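Local coordinates for protein TRAP dicarboxylate transporter, DctP subunit (Anaerococcus prevoti, PDB 4N91) that binds D-glucuronate as either anomer and probably serves as the extracytoplasmic solute receptor of a TRAP transporter, at residues Val93-Ile98 with Val240-Ile245; Tyr232-His237 with Val293-Pro298. All coordinates share one frame; numbering follows the deposited sequence. Where two conformers were deposited one is given.

Contact 1 (Val93-Ile98 with Val240-Ile245). With BDP (beta-D-glucopyranuronic acid), chain C.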
ATOM      1  N   VAL A  93      -8.564   3.347   3.846  1.00 12.30           N
ATOM      2  CA  VAL A  93      -7.304   2.677   3.600  1.00 11.12           C
ATOM      3  C   VAL A  93      -6.558   3.454   2.547  1.00 13.61           C
ATOM      4  O   VAL A  93      -7.104   3.727   1.483  1.00 15.40           O
ATOM      5  CB  VAL A  93      -7.527   1.216   3.118  1.00 14.51           C
ATOM      6  CG1 VAL A  93      -6.207   0.547   2.788  1.00 14.02           C
ATOM      7  CG2 VAL A  93      -8.228   0.402   4.178  1.00 15.63           C
ATOM      8  N   ALA A  94      -5.305   3.779   2.844  1.00 12.92           N
ATOM      9  CA  ALA A  94      -4.448   4.485   1.905  1.00 14.63           C
ATOM     10  C   ALA A  94      -3.085   3.819   1.825  1.00 16.35           C
ATOM     11  O   ALA A  94      -2.522   3.421   2.841  1.00 16.81           O
ATOM     12  CB  ALA A  94      -4.271   5.930   2.345  1.00 16.85           C
ATOM     13  N   SER A  95      -2.529   3.709   0.624  1.00 14.49           N
ATOM     14  CA  SER A  95      -1.177   3.208   0.495  1.00 13.07           C
ATOM     15  C   SER A  95      -0.209   4.176   1.141  1.00 13.04           C
ATOM     16  O   SER A  95      -0.360   5.399   1.046  1.00 15.44           O
ATOM     17  CB  SER A  95      -0.797   3.034  -0.973  1.00 15.05           C
ATOM     18  OG  SER A  95       0.540   2.597  -1.110  1.00 14.47           O
ATOM     19  N   ASN A  96       0.787   3.630   1.805  1.00 14.44           N
ATOM     20  CA  ASN A  96       1.832   4.457   2.400  1.00 13.22           C
ATOM     21  C   ASN A  96       2.451   5.386   1.343  1.00 14.44           C
ATOM     22  O   ASN A  96       2.941   6.481   1.660  1.00 15.69           O
ATOM     23  CB  ASN A  96       2.901   3.551   2.976  1.00 12.75           C
ATOM     24  CG  ASN A  96       3.826   4.266   3.911  1.00 20.20           C
ATOM     25  OD1 ASN A  96       3.519   4.431   5.083  1.00 23.55           O
ATOM     26  ND2 ASN A  96       4.957   4.701   3.401  1.00 18.24           N
ATOM     27  N   ALA A  97       2.446   4.935   0.089  1.00 15.03           N
ATOM     28  CA  ALA A  97       3.042   5.702  -1.003  1.00 17.05           C
ATOM     29  C   ALA A  97       2.509   7.134  -1.034  1.00 18.06           C
ATOM     30  O   ALA A  97       3.251   8.066  -1.317  1.00 17.21           O
ATOM     31  CB  ALA A  97       2.789   5.010  -2.344  1.00 15.55           C
ATOM     32  N   ILE A  98       1.213   7.317  -0.809  1.00 12.57           N
ATOM     33  CA  ILE A  98       0.634   8.646  -0.933  1.00 16.42           C
ATOM     34  C   ILE A  98       0.651   9.446   0.360  1.00 15.32           C
ATOM     35  O   ILE A  98       0.528  10.658   0.346  1.00 16.34           O
ATOM     36  CB  ILE A  98      -0.791   8.647  -1.535  1.00 16.08           C
ATOM     37  CG1 ILE A  98      -1.794   8.051  -0.565  1.00 15.90           C
ATOM     38  CG2 ILE A  98      -0.819   7.931  -2.942  1.00 15.61           C
ATOM     39  CD1 ILE A  98      -3.231   8.316  -0.944  1.00 20.43           C
ATOM     40  N   VAL A 240       5.263  -2.016   0.134  1.00 13.54           N
ATOM     41  CA  VAL A 240       4.624  -0.769   0.566  1.00 13.36           C
ATOM     42  C   VAL A 240       3.370  -1.105   1.349  1.00 12.80           C
ATOM     43  O   VAL A 240       2.408  -1.654   0.800  1.00 15.81           O
ATOM     44  CB  VAL A 240       4.252   0.149  -0.625  1.00 15.62           C
ATOM     45  CG1 VAL A 240       3.662   1.459  -0.113  1.00 17.07           C
ATOM     46  CG2 VAL A 240       5.481   0.423  -1.510  1.00 19.90           C
ATOM     47  N   PRO A 241       3.371  -0.807   2.649  1.00 14.81           N
ATOM     48  CA  PRO A 241       2.165  -1.179   3.391  1.00 14.03           C
ATOM     49  C   PRO A 241       0.974  -0.330   3.013  1.00 13.56           C
ATOM     50  O   PRO A 241       1.129   0.855   2.710  1.00 13.95           O
ATOM     51  CB  PRO A 241       2.557  -0.931   4.856  1.00 14.76           C
ATOM     52  CG  PRO A 241       3.631   0.146   4.786  1.00 16.59           C
ATOM     53  CD  PRO A 241       4.383  -0.147   3.494  1.00 17.23           C
ATOM     54  N   ASP A 242      -0.208  -0.922   3.046  1.00 12.91           N
ATOM     55  CA  ASP A 242      -1.441  -0.158   3.090  1.00 11.71           C
ATOM     56  C   ASP A 242      -1.683   0.234   4.547  1.00 15.48           C
ATOM     57  O   ASP A 242      -1.423  -0.551   5.482  1.00 15.96           O
ATOM     58  CB  ASP A 242      -2.611  -0.978   2.535  1.00 12.73           C
ATOM     59  CG  ASP A 242      -2.603  -1.098   1.027  1.00 14.67           C
ATOM     60  OD1 ASP A 242      -2.071  -0.188   0.332  1.00 14.61           O
ATOM     61  OD2 ASP A 242      -3.175  -2.094   0.527  1.00 15.47           O
ATOM     62  N   ILE A 243      -2.139   1.457   4.750  1.00 12.73           N
ATOM     63  CA  ILE A 243      -2.338   1.988   6.092  1.00 13.77           C
ATOM     64  C   ILE A 243      -3.813   2.275   6.311  1.00 16.48           C
ATOM     65  O   ILE A 243      -4.472   2.890   5.465  1.00 14.50           O
ATOM     66  CB  ILE A 243      -1.555   3.298   6.293  1.00 15.19           C
ATOM     67  CG1 ILE A 243      -0.085   3.113   5.896  1.00 15.85           C
ATOM     68  CG2 ILE A 243      -1.688   3.785   7.732  1.00 14.31           C
ATOM     69  CD1 ILE A 243       0.707   2.137   6.761  1.00 16.97           C
ATOM     70  N   VAL A 244      -4.346   1.816   7.436  1.00 13.97           N
ATOM     71  CA  VAL A 244      -5.696   2.179   7.826  1.00 13.42           C
ATOM     72  C   VAL A 244      -5.606   3.449   8.639  1.00 14.57           C
ATOM     73  O   VAL A 244      -4.936   3.475   9.681  1.00 15.88           O
ATOM     74  CB  VAL A 244      -6.336   1.067   8.661  1.00 14.98           C
ATOM     75  CG1 VAL A 244      -7.768   1.385   8.970  1.00 16.39           C
ATOM     76  CG2 VAL A 244      -6.205  -0.275   7.926  1.00 14.62           C
ATOM     77  N   ILE A 245      -6.228   4.510   8.138  1.00 11.95           N
ATOM     78  CA  ILE A 245      -6.193   5.788   8.824  1.00 13.88           C
ATOM     79  C   ILE A 245      -7.579   6.143   9.337  1.00 15.26           C
ATOM     80  O   ILE A 245      -8.582   5.823   8.716  1.00 17.48           O
ATOM     81  CB  ILE A 245      -5.627   6.940   7.927  1.00 16.92           C
ATOM     82  CG1 ILE A 245      -6.479   7.162   6.685  1.00 14.61           C
ATOM     83  CG2 ILE A 245      -4.174   6.682   7.562  1.00 19.37           C
ATOM     84  CD1 ILE A 245      -6.130   8.449   5.937  1.00 16.40           C
TER
HETATM   85  C1  BDP C 402      -2.263  -1.732  -4.220  0.66 11.04           C
HETATM   86  C2  BDP C 402      -2.494  -1.150  -2.902  0.66 10.84           C
HETATM   87  C3  BDP C 402      -3.480  -0.022  -2.996  0.66 11.12           C
HETATM   88  C4  BDP C 402      -3.017   1.000  -3.884  0.66 11.11           C
HETATM   89  C5  BDP C 402      -2.721   0.403  -5.204  0.66  9.51           C
HETATM   90  C6  BDP C 402      -2.067   1.425  -6.169  0.66 11.29           C
HETATM   91  O2  BDP C 402      -3.248  -2.229  -2.221  0.66 10.60           O
HETATM   92  O3  BDP C 402      -3.734   0.531  -1.663  0.66 12.27           O
HETATM   93  O4  BDP C 402      -3.844   2.040  -4.006  0.66 12.65           O
HETATM   94  O5  BDP C 402      -1.763  -0.704  -5.075  0.66 12.23           O
HETATM   95  O6A BDP C 402      -2.719   2.475  -6.356  0.66 12.50           O
HETATM   96  O1  BDP C 402      -1.113  -2.606  -4.092  0.66 11.71           O
HETATM   97  O6B BDP C 402      -1.086   1.064  -6.858  0.66 13.00           O
HETATM   98  O   HOH W   1       0.513  -0.199  -0.552  1.00 15.37           O
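Ser95 and Asp242 sit opposite each other as an antiparallel non-hydrogen-bonded pair, with both side chains on the sheet face that carries the glucuronate site. The Asp242 carboxylate is turned back beside its own backbone N (chi1 -75°), which brings both oxygens up to the sugar. OD1 of Asp242 lies 2.7 Å from O3 of the sugar, and its OD2 lies 2.8 Å from O2. Val93 shares this face; its side chain runs obliquely to that of Asp242, with Val93 CG1 3.9 Å from Asp242 CB. Ser95 OG, anti to its N, sits at the N-cap of the short helix that follows and accepts from Ala97 N at 3.2 Å. A water accepts from Ser95 OG and donates to Val240 O and Asp242 OD1, and so probably helps position the carboxylate. Gln177 NE2 also bonds Ser95 OG.

The Ala94 and Ile243 side chains take the other face, and their backbones form the hydrogen-bonded pair. Beyond it, Asn96 N donates to Pro241 O at 2.9 Å. CB of Asn96 rests on Pro241 CG at 3.9 Å. Asn96 ND2 bonds Trp106 O and Asn110 OD1, while Asn96 OD1 meets Ile243 CG1 and has no polar partner.

The two strands are neighbours in a five-strand mixed sheet of the periplasmic-binding-protein type. Strand 31-36 flanks one and strand 143-149 the other. Helix 77-86 covers Ala94 and Ile245 through Val81, and helix 118-125 packs on Pro241.

Contact 2 (Tyr232-His237 with Val293-Pro298)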
ATOM      1  N   TYR A 232       5.301  -9.884 -16.382  1.00 12.35           N
ATOM      2  CA  TYR A 232       5.410  -9.468 -14.991  1.00 12.64           C
ATOM      3  C   TYR A 232       6.768  -9.897 -14.493  1.00 14.48           C
ATOM      4  O   TYR A 232       7.060 -11.091 -14.428  1.00 16.86           O
ATOM      5  CB  TYR A 232       4.291 -10.064 -14.145  1.00 15.50           C
ATOM      6  CG  TYR A 232       4.238  -9.566 -12.701  1.00 14.76           C
ATOM      7  CD1 TYR A 232       5.080 -10.071 -11.738  1.00 11.38           C
ATOM      8  CD2 TYR A 232       3.317  -8.613 -12.309  1.00 13.31           C
ATOM      9  CE1 TYR A 232       5.024  -9.643 -10.421  1.00 12.72           C
ATOM     10  CE2 TYR A 232       3.270  -8.156 -10.986  1.00 11.74           C
ATOM     11  CZ  TYR A 232       4.132  -8.698 -10.048  1.00 12.65           C
ATOM     12  OH  TYR A 232       4.097  -8.275  -8.755  1.00 14.16           O
ATOM     13  N   SER A 233       7.593  -8.916 -14.145  0.58 14.45           N
ATOM     14  CA  SER A 233       8.998  -9.134 -13.847  0.58 13.38           C
ATOM     15  C   SER A 233       9.331  -8.823 -12.375  0.58 13.14           C
ATOM     16  O   SER A 233       9.274  -7.679 -11.958  0.58 13.33           O
ATOM     17  CB  SER A 233       9.849  -8.268 -14.773  0.58 18.53           C
ATOM     18  OG  SER A 233      11.234  -8.431 -14.504  0.58 16.50           O
ATOM     19  N   TYR A 234       9.700  -9.851 -11.617  1.00 16.06           N
ATOM     20  CA  TYR A 234       9.849  -9.762 -10.178  1.00 17.99           C
ATOM     21  C   TYR A 234      11.107  -9.030  -9.721  1.00 17.04           C
ATOM     22  O   TYR A 234      12.010  -9.630  -9.111  1.00 19.58           O
ATOM     23  CB  TYR A 234       9.823 -11.164  -9.584  1.00 16.78           C
ATOM     24  CG  TYR A 234       8.449 -11.787  -9.366  1.00 14.67           C
ATOM     25  CD1 TYR A 234       7.655 -11.391  -8.298  1.00 16.01           C
ATOM     26  CD2 TYR A 234       7.965 -12.796 -10.178  1.00 18.33           C
ATOM     27  CE1 TYR A 234       6.437 -11.955  -8.060  1.00 14.05           C
ATOM     28  CE2 TYR A 234       6.717 -13.364  -9.948  1.00 16.68           C
ATOM     29  CZ  TYR A 234       5.972 -12.945  -8.867  1.00 14.92           C
ATOM     30  OH  TYR A 234       4.766 -13.524  -8.602  1.00 20.24           O
ATOM     31  N   ASP A 235      11.169  -7.742 -10.012  1.00 17.48           N
ATOM     32  CA  ASP A 235      12.262  -6.933  -9.504  1.00 16.37           C
ATOM     33  C   ASP A 235      12.034  -6.591  -8.024  1.00 19.72           C
ATOM     34  O   ASP A 235      12.980  -6.268  -7.312  1.00 17.43           O
ATOM     35  CB  ASP A 235      12.452  -5.682 -10.337  1.00 15.83           C
ATOM     36  CG  ASP A 235      11.320  -4.702 -10.183  1.00 21.24           C
ATOM     37  OD1 ASP A 235      10.189  -5.091 -10.518  1.00 18.99           O
ATOM     38  OD2 ASP A 235      11.559  -3.551  -9.736  1.00 18.59           O
HETATM   39  N   MSE A 236      10.773  -6.656  -7.588  1.00 14.83           N
HETATM   40  CA  MSE A 236      10.371  -6.481  -6.178  1.00 16.10           C
HETATM   41  C   MSE A 236      11.010  -5.248  -5.507  1.00 17.56           C
HETATM   42  O   MSE A 236      11.647  -5.332  -4.432  1.00 17.86           O
HETATM   43  CB  MSE A 236      10.660  -7.775  -5.398  1.00 20.38           C
HETATM   44  CG  MSE A 236       9.835  -8.951  -5.893  1.00 15.29           C
HETATM   45 SE   MSE A 236      10.354 -10.651  -5.091  1.00 31.55          SE
HETATM   46  CE  MSE A 236       9.717 -10.267  -3.295  1.00 38.42           C
ATOM     47  N   HIS A 237      10.789  -4.087  -6.114  1.00 16.12           N
ATOM     48  CA  HIS A 237      11.486  -2.876  -5.702  1.00 15.70           C
ATOM     49  C   HIS A 237      11.000  -2.300  -4.393  1.00 15.57           C
ATOM     50  O   HIS A 237      11.763  -1.615  -3.707  1.00 17.36           O
ATOM     51  CB  HIS A 237      11.456  -1.794  -6.780  1.00 13.58           C
ATOM     52  CG  HIS A 237      10.121  -1.593  -7.421  1.00 13.75           C
ATOM     53  ND1 HIS A 237       9.823  -2.115  -8.658  1.00 16.40           N
ATOM     54  CD2 HIS A 237       9.025  -0.897  -7.036  1.00 17.49           C
ATOM     55  CE1 HIS A 237       8.596  -1.780  -8.997  1.00 15.22           C
ATOM     56  NE2 HIS A 237       8.090  -1.037  -8.036  1.00 14.94           N
ATOM     57  N   VAL A 293      -0.269 -14.547 -18.461  1.00 14.67           N
ATOM     58  CA  VAL A 293       0.837 -13.739 -17.977  1.00 15.79           C
ATOM     59  C   VAL A 293       2.077 -14.599 -17.839  1.00 19.64           C
ATOM     60  O   VAL A 293       2.042 -15.714 -17.304  1.00 20.13           O
ATOM     61  CB  VAL A 293       0.502 -13.060 -16.631  1.00 16.73           C
ATOM     62  CG1 VAL A 293       1.716 -12.326 -16.062  1.00 19.05           C
ATOM     63  CG2 VAL A 293      -0.676 -12.128 -16.789  1.00 18.20           C
ATOM     64  N   GLU A 294       3.181 -14.064 -18.321  1.00 15.67           N
ATOM     65  CA  GLU A 294       4.478 -14.669 -18.133  1.00 15.63           C
ATOM     66  C   GLU A 294       5.231 -14.004 -17.006  1.00 18.19           C
ATOM     67  O   GLU A 294       5.423 -12.778 -16.986  1.00 18.61           O
ATOM     68  CB  GLU A 294       5.280 -14.609 -19.429  1.00 17.62           C
ATOM     69  CG  GLU A 294       6.711 -15.149 -19.282  1.00 20.40           C
ATOM     70  CD  GLU A 294       7.495 -15.031 -20.556  1.00 27.78           C
ATOM     71  OE1 GLU A 294       6.865 -14.789 -21.604  1.00 24.04           O
ATOM     72  OE2 GLU A 294       8.735 -15.188 -20.516  1.00 33.93           O
ATOM     73  N   PHE A 295       5.649 -14.806 -16.035  1.00 18.05           N
ATOM     74  CA  PHE A 295       6.421 -14.294 -14.925  1.00 16.95           C
ATOM     75  C   PHE A 295       7.909 -14.409 -15.241  1.00 21.82           C
ATOM     76  O   PHE A 295       8.384 -15.436 -15.724  1.00 23.68           O
ATOM     77  CB  PHE A 295       6.040 -15.019 -13.626  1.00 18.22           C
ATOM     78  CG  PHE A 295       4.654 -14.701 -13.157  1.00 17.28           C
ATOM     79  CD1 PHE A 295       4.403 -13.511 -12.509  1.00 20.29           C
ATOM     80  CD2 PHE A 295       3.607 -15.574 -13.367  1.00 21.61           C
ATOM     81  CE1 PHE A 295       3.148 -13.186 -12.075  1.00 21.60           C
ATOM     82  CE2 PHE A 295       2.327 -15.252 -12.957  1.00 24.49           C
ATOM     83  CZ  PHE A 295       2.092 -14.049 -12.299  1.00 21.90           C
ATOM     84  N   ILE A 296       8.612 -13.313 -15.029  1.00 15.67           N
ATOM     85  CA  ILE A 296      10.049 -13.224 -15.216  1.00 16.62           C
ATOM     86  C   ILE A 296      10.733 -12.982 -13.872  1.00 18.56           C
ATOM     87  O   ILE A 296      10.172 -12.306 -12.998  1.00 18.25           O
ATOM     88  CB  ILE A 296      10.378 -12.078 -16.195  1.00 17.67           C
ATOM     89  CG1 ILE A 296       9.718 -12.360 -17.552  1.00 26.43           C
ATOM     90  CG2 ILE A 296      11.878 -11.910 -16.337  1.00 19.49           C
ATOM     91  CD1 ILE A 296       9.738 -11.171 -18.479  1.00 25.23           C
ATOM     92  N   TYR A 297      11.927 -13.573 -13.702  1.00 18.31           N
ATOM     93  CA  TYR A 297      12.682 -13.480 -12.450  1.00 20.81           C
ATOM     94  C   TYR A 297      14.028 -12.847 -12.716  1.00 22.84           C
ATOM     95  O   TYR A 297      15.041 -13.549 -12.848  1.00 22.55           O
ATOM     96  CB  TYR A 297      12.827 -14.883 -11.826  1.00 23.73           C
ATOM     97  CG  TYR A 297      11.479 -15.529 -11.634  1.00 25.03           C
ATOM     98  CD1 TYR A 297      10.755 -15.319 -10.483  1.00 29.00           C
ATOM     99  CD2 TYR A 297      10.903 -16.291 -12.639  1.00 31.57           C
ATOM    100  CE1 TYR A 297       9.496 -15.886 -10.319  1.00 27.66           C
ATOM    101  CE2 TYR A 297       9.644 -16.858 -12.481  1.00 33.70           C
ATOM    102  CZ  TYR A 297       8.949 -16.636 -11.313  1.00 30.74           C
ATOM    103  OH  TYR A 297       7.693 -17.188 -11.155  1.00 39.49           O
ATOM    104  N   PRO A 298      14.055 -11.512 -12.817  1.00 17.17           N
ATOM    105  CA  PRO A 298      15.276 -10.825 -13.218  1.00 21.59           C
ATOM    106  C   PRO A 298      16.290 -10.753 -12.085  1.00 21.02           C
ATOM    107  O   PRO A 298      15.950 -10.892 -10.910  1.00 22.35           O
ATOM    108  CB  PRO A 298      14.777  -9.420 -13.553  1.00 20.74           C
ATOM    109  CG  PRO A 298      13.603  -9.223 -12.621  1.00 21.90           C
ATOM    110  CD  PRO A 298      12.935 -10.572 -12.594  1.00 17.02           C
TER
HETATM  111  O   HOH W   2      13.733 -11.777  -9.490  1.00 23.35           O
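Tyr232 swings its ring anti to the backbone N (chi1 -174°), whereas Phe295 folds its ring back beside its own N (chi1 -68°), and the two rings meet. They belong to an aromatic cluster on a parallel strand pair at the border of a four-strand mixed sheet. CD1 of Tyr232 comes to the edge of the Phe295 ring, 3.6 Å from Phe295 CD1, with the ring planes at 68°. Tyr232 CE1 sits over one face of the Tyr234 ring, toward the rim, Tyr297 lies on the other side, and Tyr234 CE2 touches Phe295 CD1 at 3.5 Å. Tyr234 and Tyr297 lie side by side and point the same way. Their planes are nearly parallel but slid apart, and Tyr234 CD2 touches Tyr297 CE1 at 3.5 Å. Outside the pair, the Tyr232 hydroxyl bonds Asn215 O and the Tyr234 hydroxyl bonds Glu217.

Three backbone bonds join the strands. Tyr232 N donates to Glu294 O at 3.0 Å, Ile296 N to Tyr232 O, and Tyr234 N to Ile296 O at 2.9 Å. Tyr234, donor of the last bond, is also the centre of an inverse gamma turn, in which Asp235 N bonds Ser233 O. One water donates to both Tyr234 O and Pro298 O, each at 2.8 Å.

How the contacts relate
Contact 1 is core and contact 2 lies nearer the surface: their centres are about 5 Å and 19 Å from the centre of the chain. They sit in different sheets, with the contact centres about 23 Å apart. Strands 231-238 and 242-247 follow each other in the chain, so one run serves both contacts and passes from one sheet to the other. Contact 1 is an antiparallel pair in which the Asp242 carboxylate reaches the ligand and a water links that carboxylate to Ser95. Contact 2 is a parallel pair with as many backbone bonds but largely aromatic side chains. It touches no ligand: the Tyr232 side chain is about 9 Å from the bound beta-D-glucuronate, with Asn215 and Asn216 closer to it than the sugar.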